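PDB 3GF8: putative polysaccharide binding proteins (DUF1812), which is probably a lipid-linked outer-membrane component of the FimB/Mfa2 family that takes part in fimbrial assembly and may bind polysaccharide. Local coordinates for residues D87-T92 with K118-L123; I175-H180 with D190-F195; T214-E219 with S256-L261; T223-T228 with F237-I242. All coordinates share one frame; numbering follows the deposited sequence.

Interaction 1: residues D87-T92 with K118-L123; sequences DSYDIT and KRMETL
Two groups grip OE2 of Glu-121: the backbone N of Ser-88, which meets the syn lone pair at 3.0 Å with an N-H...O angle of 167°, and the backbone N of Arg-86, two residues earlier. The other carboxylate oxygen, OE1, takes the hydroxyl of Ser-88, whose OG lies 2.5 Å away, on the syn side but 30° out of the carboxylate plane. The glutamate reaches this turn because CG sits between its own backbone N and carbonyl carbon (chi1 73°) and the chain folds again at chi2, which brings the acid alongside the ring of Tyr-89. Here the lead-in to strand 89-91, an outer strand of a small three-stranded antiparallel sheet, is fastened to the loop running from strand 115-116 to strand 124-133. The phenol completes the join, since Tyr-89 OH donates to the carbonyl O of Glu-121 at 2.6 Å, almost head-on to the C=O bond. Leu-123 CD2 lies 4.0 Å above one face of that ring, displaced from the ring centre, while Ser-88 CB covers the opposite face over the centre. Met-120, a selenomethionine, crosses the phenol at about a right angle, its CB 3.3 Å from Tyr-89 OH. Were Glu-121 an alanine, the backbone N-H groups of Ser-88 and Arg-86 and the Ser-88 hydroxyl would probably lose this acceptor, and a gap would open beside the Tyr-89 ring.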
loop_
_atom_site.group_PDB
_atom_site.type_symbol
_atom_site.label_atom_id
_atom_site.label_comp_id
_atom_site.label_asym_id
_atom_site.label_seq_id
_atom_site.Cartn_x
_atom_site.Cartn_y
_atom_site.Cartn_z
ATOM N N ASP A 87 11.445 -6.832 -7.361
ATOM C CA ASP A 87 11.064 -7.152 -8.732
ATOM C C ASP A 87 9.715 -6.689 -9.212
ATOM O O ASP A 87 9.498 -6.674 -10.409
ATOM C CB ASP A 87 11.139 -8.640 -8.963
ATOM C CG ASP A 87 12.555 -9.138 -8.931
ATOM O OD1 ASP A 87 13.455 -8.363 -9.339
ATOM O OD2 ASP A 87 12.778 -10.290 -8.487
ATOM N N SER A 88 8.807 -6.313 -8.326
ATOM C CA SER A 88 7.479 -5.905 -8.778
ATOM C C SER A 88 7.437 -4.529 -9.381
ATOM O O SER A 88 6.487 -4.204 -10.120
ATOM C CB SER A 88 6.455 -5.973 -7.662
ATOM O OG SER A 88 6.378 -7.285 -7.144
ATOM N N TYR A 89 8.466 -3.729 -9.120
ATOM C CA TYR A 89 8.386 -2.323 -9.423
ATOM C C TYR A 89 9.552 -1.889 -10.285
ATOM O O TYR A 89 10.657 -2.363 -10.085
ATOM C CB TYR A 89 8.415 -1.542 -8.118
ATOM C CG TYR A 89 7.535 -2.121 -7.054
ATOM C CD1 TYR A 89 6.174 -1.910 -7.089
ATOM C CD2 TYR A 89 8.049 -2.868 -6.008
ATOM C CE1 TYR A 89 5.328 -2.418 -6.125
ATOM C CE2 TYR A 89 7.203 -3.372 -5.016
ATOM C CZ TYR A 89 5.836 -3.139 -5.084
ATOM O OH TYR A 89 4.928 -3.641 -4.137
ATOM N N ASP A 90 9.281 -0.990 -11.236
ATOM C CA ASP A 90 10.333 -0.202 -11.894
ATOM C C ASP A 90 10.364 1.167 -11.301
ATOM O O ASP A 90 9.341 1.864 -11.302
ATOM C CB ASP A 90 10.082 -0.059 -13.403
ATOM C CG ASP A 90 10.205 -1.394 -14.136
ATOM O OD1 ASP A 90 11.219 -2.122 -13.942
ATOM O OD2 ASP A 90 9.266 -1.723 -14.880
ATOM N N ILE A 91 11.536 1.562 -10.826
ATOM C CA ILE A 91 11.760 2.913 -10.342
ATOM C C ILE A 91 12.644 3.563 -11.396
ATOM O O ILE A 91 13.656 2.999 -11.782
ATOM C CB ILE A 91 12.464 2.925 -8.969
ATOM C CG1 ILE A 91 11.654 2.102 -7.932
ATOM C CG2 ILE A 91 12.683 4.375 -8.499
ATOM C CD1 ILE A 91 12.442 1.724 -6.593
ATOM N N THR A 92 12.263 4.731 -11.888
ATOM C CA THR A 92 13.064 5.419 -12.906
ATOM C C THR A 92 14.518 5.598 -12.430
ATOM O O THR A 92 14.778 5.792 -11.225
ATOM C CB THR A 92 12.444 6.780 -13.272
ATOM O OG1 THR A 92 12.173 7.491 -12.090
ATOM C CG2 THR A 92 11.087 6.623 -13.996
ATOM N N LYS A 118 -0.343 -11.308 -8.546
ATOM C CA LYS A 118 0.723 -11.796 -7.694
ATOM C C LYS A 118 0.650 -11.081 -6.340
ATOM O O LYS A 118 0.095 -9.988 -6.240
ATOM C CB LYS A 118 2.086 -11.543 -8.346
ATOM C CG LYS A 118 2.556 -10.104 -8.227
ATOM C CD LYS A 118 3.912 -9.825 -8.937
ATOM C CE LYS A 118 3.739 -9.118 -10.287
ATOM N NZ LYS A 118 5.052 -8.600 -10.886
ATOM N N ARG A 119 1.221 -11.675 -5.302
ATOM C CA ARG A 119 1.374 -10.937 -4.067
ATOM C C ARG A 119 2.635 -10.107 -4.180
ATOM O O ARG A 119 3.684 -10.660 -4.247
ATOM C CB ARG A 119 1.430 -11.836 -2.829
ATOM C CG ARG A 119 1.551 -10.985 -1.546
ATOM C CD ARG A 119 1.384 -11.811 -0.324
ATOM N NE ARG A 119 2.451 -12.801 -0.229
ATOM C CZ ARG A 119 2.468 -13.857 0.594
ATOM N NH1 ARG A 119 1.470 -14.105 1.442
ATOM N NH2 ARG A 119 3.512 -14.672 0.566
HETATM N N MSE A 120 2.532 -8.778 -4.246
HETATM C CA MSE A 120 3.726 -7.933 -4.320
HETATM C C MSE A 120 4.501 -7.916 -3.008
HETATM O O MSE A 120 3.902 -7.899 -1.944
HETATM C CB MSE A 120 3.366 -6.497 -4.620
HETATM C CG MSE A 120 3.100 -6.242 -6.027
HETATM SE SE MSE A 120 1.223 -6.208 -6.258
HETATM C CE MSE A 120 1.042 -4.444 -5.792
ATOM N N GLU A 121 5.826 -7.869 -3.091
ATOM C CA GLU A 121 6.641 -7.526 -1.920
ATOM C C GLU A 121 6.220 -6.135 -1.425
ATOM O O GLU A 121 5.914 -5.199 -2.237
ATOM C CB GLU A 121 8.140 -7.602 -2.237
ATOM C CG GLU A 121 8.701 -6.478 -3.114
ATOM C CD GLU A 121 8.547 -6.676 -4.617
ATOM O OE1 GLU A 121 7.800 -7.558 -5.057
ATOM O OE2 GLU A 121 9.201 -5.927 -5.383
ATOM N N THR A 122 6.128 -6.026 -0.107
ATOM C CA THR A 122 5.541 -4.873 0.540
ATOM C C THR A 122 6.416 -3.665 0.282
ATOM O O THR A 122 7.665 -3.749 0.340
ATOM C CB THR A 122 5.358 -5.100 2.036
ATOM O OG1 THR A 122 4.401 -6.140 2.202
ATOM C CG2 THR A 122 4.869 -3.816 2.759
ATOM N N LEU A 123 5.721 -2.578 -0.066
ATOM C CA LEU A 123 6.333 -1.346 -0.480
ATOM C C LEU A 123 6.053 -0.227 0.540
ATOM O O LEU A 123 4.892 -0.020 0.920
ATOM C CB LEU A 123 5.773 -0.933 -1.839
ATOM C CG LEU A 123 6.400 0.328 -2.419
ATOM C CD1 LEU A 123 7.858 0.039 -2.794
ATOM C CD2 LEU A 123 5.583 0.787 -3.622
#

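Interaction 2: residues I175-H180 with D190-F195; sequences IESNGH and DDVLSF
The end of an antiparallel strand pair, where strand 170-176 runs out beside strand 193-195, brings Glu-176 and Leu-193 together as a hydrogen-bonded pair. Glu-176 N donates to Leu-193 O at 3.1 Å, in the carbonyl plane, whereas Leu-193 N returns a bond of 2.8 Å to Glu-176 O from 46° above its carbonyl plane. Beyond this pair the regular bonding ends, yet the backbones stay close: Ser-177 CA is 4.0 Å from Val-192 CA, and Ser-177 CB 3.2 Å from Asp-191 O. In this mixed sheet, 193-195 also runs parallel to strand 115-116. Asn-178 first points away from segment 190-195 but turns back, CG between backbone N and carbonyl carbon (chi1 57°), bringing OD1 to 3.3 Å from Phe-195 CE1, with amide and ring planes perpendicular. That oxygen is buried with no polar partner, while ND2 is held by Arg-216 O and Thr-214 OG1. Farther along, Asp-190 OD2 lies 3.4 Å from Gly-179 C, beside His-180 CB, and forms a salt bridge with Arg-110.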
loop_
_atom_site.group_PDB
_atom_site.type_symbol
_atom_site.label_atom_id
_atom_site.label_comp_id
_atom_site.label_asym_id
_atom_site.label_seq_id
_atom_site.Cartn_x
_atom_site.Cartn_y
_atom_site.Cartn_z
ATOM N N ILE A 175 -10.248 -2.791 -8.885
ATOM C CA ILE A 175 -9.970 -2.012 -10.102
ATOM C C ILE A 175 -9.564 -0.593 -9.727
ATOM O O ILE A 175 -10.281 0.097 -9.064
ATOM C CB ILE A 175 -11.183 -2.003 -11.072
ATOM C CG1 ILE A 175 -11.502 -3.445 -11.483
ATOM C CG2 ILE A 175 -10.899 -1.087 -12.313
ATOM C CD1 ILE A 175 -12.878 -3.688 -12.132
ATOM N N GLU A 176 -8.365 -0.198 -10.101
ATOM C CA GLU A 176 -7.882 1.130 -9.811
ATOM C C GLU A 176 -6.650 1.401 -10.662
ATOM O O GLU A 176 -5.970 0.472 -11.088
ATOM C CB GLU A 176 -7.545 1.249 -8.333
ATOM C CG GLU A 176 -7.280 2.669 -7.869
ATOM C CD GLU A 176 -8.384 3.617 -8.269
ATOM O OE1 GLU A 176 -9.443 3.618 -7.618
ATOM O OE2 GLU A 176 -8.180 4.338 -9.264
ATOM N N SER A 177 -6.384 2.679 -10.913
ATOM C CA SER A 177 -5.208 3.116 -11.646
ATOM C C SER A 177 -4.212 3.739 -10.653
ATOM O O SER A 177 -3.760 4.877 -10.793
ATOM C CB SER A 177 -5.621 4.102 -12.740
ATOM O OG SER A 177 -6.245 5.218 -12.164
ATOM N N ASN A 178 -3.915 2.960 -9.624
ATOM C CA ASN A 178 -3.048 3.361 -8.533
ATOM C C ASN A 178 -1.658 2.767 -8.639
ATOM O O ASN A 178 -0.956 2.725 -7.653
ATOM C CB ASN A 178 -3.677 2.994 -7.162
ATOM C CG ASN A 178 -3.997 1.513 -7.008
ATOM O OD1 ASN A 178 -3.952 0.733 -7.953
ATOM N ND2 ASN A 178 -4.342 1.122 -5.788
ATOM N N GLY A 179 -1.234 2.377 -9.837
ATOM C CA GLY A 179 0.040 1.679 -10.007
ATOM C C GLY A 179 1.232 2.556 -10.368
ATOM O O GLY A 179 2.302 2.021 -10.699
ATOM N N HIS A 180 1.089 3.882 -10.297
ATOM C CA HIS A 180 2.194 4.791 -10.703
ATOM C C HIS A 180 2.365 5.910 -9.658
ATOM O O HIS A 180 1.535 6.808 -9.558
ATOM C CB HIS A 180 1.915 5.366 -12.098
ATOM C CG HIS A 180 3.122 5.871 -12.824
ATOM N ND1 HIS A 180 3.022 6.666 -13.946
ATOM C CD2 HIS A 180 4.448 5.712 -12.589
ATOM C CE1 HIS A 180 4.236 6.943 -14.389
ATOM N NE2 HIS A 180 5.119 6.392 -13.574
ATOM N N ASP A 190 -2.057 6.801 -15.075
ATOM C CA ASP A 190 -1.660 5.428 -15.400
ATOM C C ASP A 190 -2.876 4.728 -15.955
ATOM O O ASP A 190 -3.978 5.270 -15.896
ATOM C CB ASP A 190 -1.100 4.712 -14.156
ATOM C CG ASP A 190 -0.324 3.413 -14.496
ATOM O OD1 ASP A 190 -0.105 3.108 -15.685
ATOM O OD2 ASP A 190 0.050 2.671 -13.561
ATOM N N ASP A 191 -2.675 3.562 -16.559
ATOM C CA ASP A 191 -3.803 2.705 -16.912
ATOM C C ASP A 191 -4.495 2.225 -15.676
ATOM O O ASP A 191 -3.885 2.164 -14.616
ATOM C CB ASP A 191 -3.318 1.489 -17.690
ATOM C CG ASP A 191 -2.818 1.861 -19.060
ATOM O OD1 ASP A 191 -3.542 2.610 -19.740
ATOM O OD2 ASP A 191 -1.717 1.435 -19.454
ATOM N N VAL A 192 -5.778 1.875 -15.836
ATOM C CA VAL A 192 -6.526 1.149 -14.811
ATOM C C VAL A 192 -6.139 -0.330 -14.802
ATOM O O VAL A 192 -6.183 -1.006 -15.838
ATOM C CB VAL A 192 -8.041 1.286 -15.043
ATOM C CG1 VAL A 192 -8.871 0.448 -14.007
ATOM C CG2 VAL A 192 -8.423 2.764 -15.005
ATOM N N LEU A 193 -5.788 -0.813 -13.612
ATOM C CA LEU A 193 -5.379 -2.178 -13.406
ATOM C C LEU A 193 -6.512 -2.973 -12.722
ATOM O O LEU A 193 -7.326 -2.401 -11.976
ATOM C CB LEU A 193 -4.101 -2.221 -12.555
ATOM C CG LEU A 193 -2.876 -1.433 -13.035
ATOM C CD1 LEU A 193 -1.741 -1.590 -12.032
ATOM C CD2 LEU A 193 -2.435 -1.807 -14.486
ATOM N N SER A 194 -6.557 -4.274 -13.039
ATOM C CA SER A 194 -7.433 -5.277 -12.428
ATOM C C SER A 194 -6.599 -6.165 -11.499
ATOM O O SER A 194 -5.817 -7.001 -11.947
ATOM C CB SER A 194 -8.098 -6.125 -13.523
ATOM O OG SER A 194 -9.004 -7.098 -12.991
ATOM N N PHE A 195 -6.708 -5.926 -10.195
ATOM C CA PHE A 195 -6.003 -6.745 -9.224
ATOM C C PHE A 195 -6.891 -7.913 -8.922
ATOM O O PHE A 195 -8.070 -7.719 -8.608
ATOM C CB PHE A 195 -5.713 -5.969 -7.941
ATOM C CG PHE A 195 -4.791 -4.785 -8.135
ATOM C CD1 PHE A 195 -5.290 -3.559 -8.564
ATOM C CD2 PHE A 195 -3.425 -4.887 -7.883
ATOM C CE1 PHE A 195 -4.445 -2.470 -8.728
ATOM C CE2 PHE A 195 -2.573 -3.795 -8.044
ATOM C CZ PHE A 195 -3.087 -2.587 -8.469
#

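Interaction 3: residues T214-E219 with S256-L261; sequences TMRLME and STQEYL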
loop_
_atom_site.group_PDB
_atom_site.type_symbol
_atom_site.label_atom_id
_atom_site.label_comp_id
_atom_site.label_asym_id
_atom_site.label_seq_id
_atom_site.Cartn_x
_atom_site.Cartn_y
_atom_site.Cartn_z
ATOM N N THR A 214 -3.458 -4.655 -3.409
ATOM C CA THR A 214 -3.429 -3.558 -4.350
ATOM C C THR A 214 -2.426 -2.520 -3.887
ATOM O O THR A 214 -1.798 -2.667 -2.846
ATOM C CB THR A 214 -4.839 -2.924 -4.538
ATOM O OG1 THR A 214 -4.793 -1.993 -5.623
ATOM C CG2 THR A 214 -5.318 -2.233 -3.231
HETATM N N MSE A 215 -2.283 -1.461 -4.675
HETATM C CA MSE A 215 -1.415 -0.346 -4.305
HETATM C C MSE A 215 -2.272 0.586 -3.399
HETATM O O MSE A 215 -3.196 0.103 -2.765
HETATM C CB MSE A 215 -0.872 0.284 -5.588
HETATM C CG MSE A 215 0.028 -0.702 -6.361
HETATM SE SE MSE A 215 1.811 -0.680 -5.664
HETATM C CE MSE A 215 2.239 1.062 -6.429
ATOM N N ARG A 216 -1.986 1.887 -3.344
ATOM C CA ARG A 216 -2.518 2.763 -2.307
ATOM C C ARG A 216 -4.010 2.863 -2.368
ATOM O O ARG A 216 -4.583 2.955 -3.481
ATOM C CB ARG A 216 -1.952 4.169 -2.441
ATOM C CG ARG A 216 -0.429 4.231 -2.232
ATOM C CD ARG A 216 0.026 5.653 -2.040
ATOM N NE ARG A 216 -0.414 6.150 -0.744
ATOM C CZ ARG A 216 -0.616 7.432 -0.439
ATOM N NH1 ARG A 216 -0.465 8.389 -1.341
ATOM N NH2 ARG A 216 -0.991 7.764 0.774
ATOM N N LEU A 217 -4.640 2.786 -1.188
ATOM C CA LEU A 217 -6.065 3.119 -1.050
ATOM C C LEU A 217 -6.187 4.601 -0.694
ATOM O O LEU A 217 -5.683 5.033 0.323
ATOM C CB LEU A 217 -6.751 2.223 -0.006
ATOM C CG LEU A 217 -6.731 0.730 -0.391
ATOM C CD1 LEU A 217 -6.968 -0.167 0.810
ATOM C CD2 LEU A 217 -7.734 0.448 -1.518
HETATM N N MSE A 218 -6.832 5.367 -1.573
HETATM C CA MSE A 218 -6.945 6.828 -1.467
HETATM C C MSE A 218 -8.376 7.282 -1.164
HETATM O O MSE A 218 -9.363 6.837 -1.793
HETATM C CB MSE A 218 -6.493 7.488 -2.786
HETATM C CG MSE A 218 -5.033 7.152 -3.182
HETATM SE SE MSE A 218 -3.712 7.483 -1.817
HETATM C CE MSE A 218 -3.894 9.460 -1.794
ATOM N N GLU A 219 -8.502 8.206 -0.221
ATOM C CA GLU A 219 -9.828 8.643 0.179
ATOM C C GLU A 219 -10.551 9.358 -0.934
ATOM O O GLU A 219 -11.765 9.338 -0.976
ATOM C CB GLU A 219 -9.797 9.487 1.452
ATOM C CG GLU A 219 -9.329 10.875 1.354
ATOM C CD GLU A 219 -9.886 11.663 2.514
ATOM O OE1 GLU A 219 -11.103 11.967 2.459
ATOM O OE2 GLU A 219 -9.136 11.928 3.492
ATOM N N SER A 256 -9.124 10.247 10.291
ATOM C CA SER A 256 -9.601 10.578 8.968
ATOM C C SER A 256 -9.478 9.348 8.058
ATOM O O SER A 256 -8.651 8.450 8.294
ATOM C CB SER A 256 -8.759 11.707 8.389
ATOM O OG SER A 256 -7.461 11.226 8.005
ATOM N N THR A 257 -10.301 9.328 7.011
ATOM C CA THR A 257 -10.268 8.257 6.041
ATOM C C THR A 257 -8.857 7.982 5.527
ATOM O O THR A 257 -8.423 6.833 5.528
ATOM C CB THR A 257 -11.198 8.557 4.878
ATOM O OG1 THR A 257 -12.507 8.735 5.407
ATOM C CG2 THR A 257 -11.206 7.412 3.830
ATOM N N GLN A 258 -8.120 9.011 5.116
ATOM C CA GLN A 258 -6.799 8.769 4.511
ATOM C C GLN A 258 -5.816 8.208 5.515
ATOM O O GLN A 258 -4.972 7.387 5.187
ATOM C CB GLN A 258 -6.197 10.020 3.889
ATOM C CG GLN A 258 -4.899 9.700 3.068
ATOM C CD GLN A 258 -5.165 8.715 1.935
ATOM O OE1 GLN A 258 -5.988 8.981 1.081
ATOM N NE2 GLN A 258 -4.502 7.546 1.965
ATOM N N GLU A 259 -5.929 8.669 6.752
ATOM C CA GLU A 259 -5.057 8.212 7.786
ATOM C C GLU A 259 -5.304 6.768 8.123
ATOM O O GLU A 259 -4.345 6.025 8.329
ATOM C CB GLU A 259 -5.182 9.068 9.031
ATOM C CG GLU A 259 -4.196 8.627 10.105
ATOM C CD GLU A 259 -4.040 9.633 11.235
ATOM O OE1 GLU A 259 -4.769 10.676 11.239
ATOM O OE2 GLU A 259 -3.178 9.365 12.110
ATOM N N TYR A 260 -6.579 6.363 8.160
ATOM C CA TYR A 260 -6.908 4.957 8.356
ATOM C C TYR A 260 -6.401 4.114 7.179
ATOM O O TYR A 260 -5.760 3.076 7.357
ATOM C CB TYR A 260 -8.398 4.769 8.500
ATOM C CG TYR A 260 -8.817 3.328 8.596
ATOM C CD1 TYR A 260 -8.289 2.497 9.569
ATOM C CD2 TYR A 260 -9.765 2.795 7.721
ATOM C CE1 TYR A 260 -8.690 1.172 9.658
ATOM C CE2 TYR A 260 -10.192 1.492 7.827
ATOM C CZ TYR A 260 -9.640 0.681 8.790
ATOM O OH TYR A 260 -10.040 -0.614 8.876
ATOM N N LEU A 261 -6.676 4.579 5.970
ATOM C CA LEU A 261 -6.217 3.866 4.776
ATOM C C LEU A 261 -4.677 3.689 4.725
ATOM O O LEU A 261 -4.169 2.649 4.264
ATOM C CB LEU A 261 -6.709 4.569 3.521
ATOM C CG LEU A 261 -8.228 4.581 3.327
ATOM C CD1 LEU A 261 -8.566 5.327 1.999
ATOM C CD2 LEU A 261 -8.796 3.164 3.379
HETATM O O HOH W 1 -3.493 3.608 1.142
#
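With CG anti to the backbone N (chi1 -171°) and a bend at chi2 (59°), Gln-258 turns its amide back from the helix onto the loop 214-219. There both ends of the amide are used. NE2 donates to Leu-217 O at 3.2 Å, in the plane of that carbonyl, and OE1 receives Glu-219 N at 2.9 Å with an N-H...O angle of 168°. One side chain thus spans Met-218 and binds the backbone on both sides of it, much as a residue of a parallel strand would. The loop between strands 209-214 and 224-229 is in this way tied to the first turn of helix 257-263, whose N-cap is Ser-256, its OG accepting from Glu-259 N. A leucine in place of Gln-258 would probably leave Glu-219 N and Leu-217 O without these partners and set the loop free to shift along the helix. Around the amide the packing is mixed. The selenomethionine Met-218 brings CE to 3.6 Å from Gln-258 OE1, and its SE lies 3.3 Å above the Arg-216 guanidinium, over the centre. Asp-262 forms a salt bridge with NH2 of that guanidinium, and it also accepts from Gln-258 NE2. Leu-261 CD1 presses on Leu-217 O at 3.3 Å, while Glu-219 CB rests 3.5 Å from Thr-257 CG2.

Interaction 4: residues T223-T228 with F237-I242; sequences TRLVLT and FDINLI
Arg-224 leans along its hairpin partner from root to tip. Its CB lies 3.7 Å from Ile-239 O, CG passes near Asp-238 OD1, and CD comes to 3.1 Å from that same oxygen. A bend at chi3 (-78°) then brings NH1 to 2.7 Å from Asp-238 OD2, a salt bridge that reaches the guanidinium at its edge. Both NH1 hydrogen bonds to the carboxylate are weak, and Asp-238 has a second cation in Arg-235. The backbones beneath form an antiparallel beta hairpin of strands 224-229 and 235-240, with Leu-225 and Ile-239 exchanging N-to-O bonds of 3.0 Å. On the face carrying Leu-225 and Phe-237, Leu-225 CD2 meets the edge of the Phe-237 ring, 4.3 Å from Phe-237 CE2, and Leu-227 CB meets Phe-237 CB. Where the second strand becomes helix 241-246, Leu-241 N still donates to Thr-223 O. The hairpin is therefore two-faced: hydrocarbon packs on one side, while the paired charges, partly exposed, share the other with buried Val-226.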
loop_
_atom_site.group_PDB
_atom_site.type_symbol
_atom_site.label_atom_id
_atom_site.label_comp_id
_atom_site.label_asym_id
_atom_site.label_seq_id
_atom_site.Cartn_x
_atom_site.Cartn_y
_atom_site.Cartn_z
ATOM N N THR A 223 -12.104 3.272 -5.829
ATOM C CA THR A 223 -11.600 1.922 -6.058
ATOM C C THR A 223 -12.690 0.894 -5.903
ATOM O O THR A 223 -13.392 0.848 -4.901
ATOM C CB THR A 223 -10.467 1.625 -5.072
ATOM O OG1 THR A 223 -9.465 2.637 -5.230
ATOM C CG2 THR A 223 -9.878 0.224 -5.313
ATOM N N ARG A 224 -12.829 0.063 -6.912
ATOM C CA ARG A 224 -13.956 -0.847 -7.005
ATOM C C ARG A 224 -13.623 -2.266 -6.640
ATOM O O ARG A 224 -12.572 -2.745 -7.040
ATOM C CB ARG A 224 -14.454 -0.887 -8.459
ATOM C CG ARG A 224 -15.135 0.403 -8.907
ATOM C CD ARG A 224 -16.094 0.118 -10.035
ATOM N NE ARG A 224 -15.380 -0.044 -11.282
ATOM C CZ ARG A 224 -15.756 -0.802 -12.308
ATOM N NH1 ARG A 224 -16.847 -1.549 -12.269
ATOM N NH2 ARG A 224 -14.990 -0.827 -13.395
ATOM N N LEU A 225 -14.555 -2.957 -5.957
ATOM C CA LEU A 225 -14.507 -4.413 -5.839
ATOM C C LEU A 225 -15.616 -4.924 -6.744
ATOM O O LEU A 225 -16.782 -4.554 -6.576
ATOM C CB LEU A 225 -14.719 -4.888 -4.398
ATOM C CG LEU A 225 -14.933 -6.399 -4.185
ATOM C CD1 LEU A 225 -13.659 -7.204 -4.569
ATOM C CD2 LEU A 225 -15.359 -6.727 -2.743
ATOM N N VAL A 226 -15.249 -5.756 -7.711
ATOM C CA VAL A 226 -16.170 -6.274 -8.724
ATOM C C VAL A 226 -16.079 -7.797 -8.794
ATOM O O VAL A 226 -15.000 -8.368 -8.968
ATOM C CB VAL A 226 -15.847 -5.727 -10.132
ATOM C CG1 VAL A 226 -16.898 -6.231 -11.170
ATOM C CG2 VAL A 226 -15.750 -4.199 -10.123
ATOM N N LEU A 227 -17.230 -8.441 -8.644
ATOM C CA LEU A 227 -17.387 -9.869 -8.816
ATOM C C LEU A 227 -18.148 -10.152 -10.111
ATOM O O LEU A 227 -19.160 -9.516 -10.403
ATOM C CB LEU A 227 -18.139 -10.472 -7.625
ATOM C CG LEU A 227 -17.315 -10.834 -6.401
ATOM C CD1 LEU A 227 -16.531 -9.645 -5.793
ATOM C CD2 LEU A 227 -18.236 -11.446 -5.383
ATOM N N THR A 228 -17.672 -11.141 -10.864
ATOM C CA THR A 228 -18.241 -11.488 -12.150
ATOM C C THR A 228 -18.508 -12.973 -12.181
ATOM O O THR A 228 -17.680 -13.781 -11.778
ATOM C CB THR A 228 -17.311 -11.093 -13.311
ATOM O OG1 THR A 228 -17.012 -9.696 -13.218
ATOM C CG2 THR A 228 -17.985 -11.373 -14.684
ATOM N N PHE A 237 -21.710 -7.966 -8.526
ATOM C CA PHE A 237 -21.368 -7.142 -7.364
ATOM C C PHE A 237 -20.322 -6.120 -7.794
ATOM O O PHE A 237 -19.305 -6.456 -8.402
ATOM C CB PHE A 237 -20.827 -8.015 -6.241
ATOM C CG PHE A 237 -20.854 -7.378 -4.852
ATOM C CD1 PHE A 237 -22.050 -7.054 -4.236
ATOM C CD2 PHE A 237 -19.678 -7.207 -4.131
ATOM C CE1 PHE A 237 -22.067 -6.534 -2.938
ATOM C CE2 PHE A 237 -19.691 -6.687 -2.824
ATOM C CZ PHE A 237 -20.874 -6.345 -2.241
ATOM N N ASP A 238 -20.577 -4.861 -7.469
ATOM C CA ASP A 238 -19.743 -3.790 -7.944
ATOM C C ASP A 238 -19.853 -2.633 -6.988
ATOM O O ASP A 238 -20.741 -1.817 -7.140
ATOM C CB ASP A 238 -20.150 -3.378 -9.360
ATOM C CG ASP A 238 -19.128 -2.443 -10.003
ATOM O OD1 ASP A 238 -18.211 -1.961 -9.305
ATOM O OD2 ASP A 238 -19.241 -2.181 -11.214
ATOM N N ILE A 239 -18.932 -2.570 -6.018
ATOM C CA ILE A 239 -19.019 -1.578 -4.960
ATOM C C ILE A 239 -17.777 -0.708 -4.889
ATOM O O ILE A 239 -16.717 -0.994 -5.494
ATOM C CB ILE A 239 -19.412 -2.200 -3.576
ATOM C CG1 ILE A 239 -18.415 -3.260 -3.078
ATOM C CG2 ILE A 239 -20.770 -2.876 -3.691
ATOM C CD1 ILE A 239 -17.270 -2.733 -2.277
ATOM N N ASN A 240 -17.933 0.404 -4.186
ATOM C CA ASN A 240 -16.861 1.362 -4.022
ATOM C C ASN A 240 -16.243 1.015 -2.695
ATOM O O ASN A 240 -16.791 1.291 -1.623
ATOM C CB ASN A 240 -17.413 2.786 -4.083
ATOM C CG ASN A 240 -16.370 3.836 -3.799
ATOM O OD1 ASN A 240 -15.309 3.551 -3.259
ATOM N ND2 ASN A 240 -16.677 5.073 -4.151
ATOM N N LEU A 241 -15.113 0.326 -2.779
ATOM C CA LEU A 241 -14.435 -0.161 -1.626
ATOM C C LEU A 241 -13.976 1.002 -0.748
ATOM O O LEU A 241 -14.003 0.913 0.486
ATOM C CB LEU A 241 -13.227 -0.990 -2.087
ATOM C CG LEU A 241 -12.425 -1.687 -1.003
ATOM C CD1 LEU A 241 -13.316 -2.657 -0.272
ATOM C CD2 LEU A 241 -11.177 -2.391 -1.606
ATOM N N ILE A 242 -13.511 2.085 -1.365
ATOM C CA ILE A 242 -13.057 3.210 -0.552
ATOM C C ILE A 242 -14.227 3.721 0.285
ATOM O O ILE A 242 -14.089 4.045 1.463
ATOM C CB ILE A 242 -12.551 4.384 -1.379
ATOM C CG1 ILE A 242 -11.358 3.970 -2.264
ATOM C CG2 ILE A 242 -12.215 5.569 -0.416
ATOM C CD1 ILE A 242 -10.143 3.327 -1.518
#

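Interaction 4 is the most buried of the four, and interactions 1, 2 and 3 are only partly so. Interactions 2 and 4 share one sheet, because strands 170-176 and 224-229 are neighbours in it; Glu-176 OE1 also meets Thr-223 OG1 in a probable hydrogen bond. Both rest on backbone pairing, whereas interactions 1 and 3 fasten loops, chiefly through polar side chains: a carboxylate and a phenol in the first, an amide in the other. Segment 214-219 links the set, packing Met-215 against Met-120 and Tyr-89 of interaction 1, receiving Asn-178 of interaction 2, and touching Ile-242 of interaction 4, which is nested within the loop that interaction 3 closes.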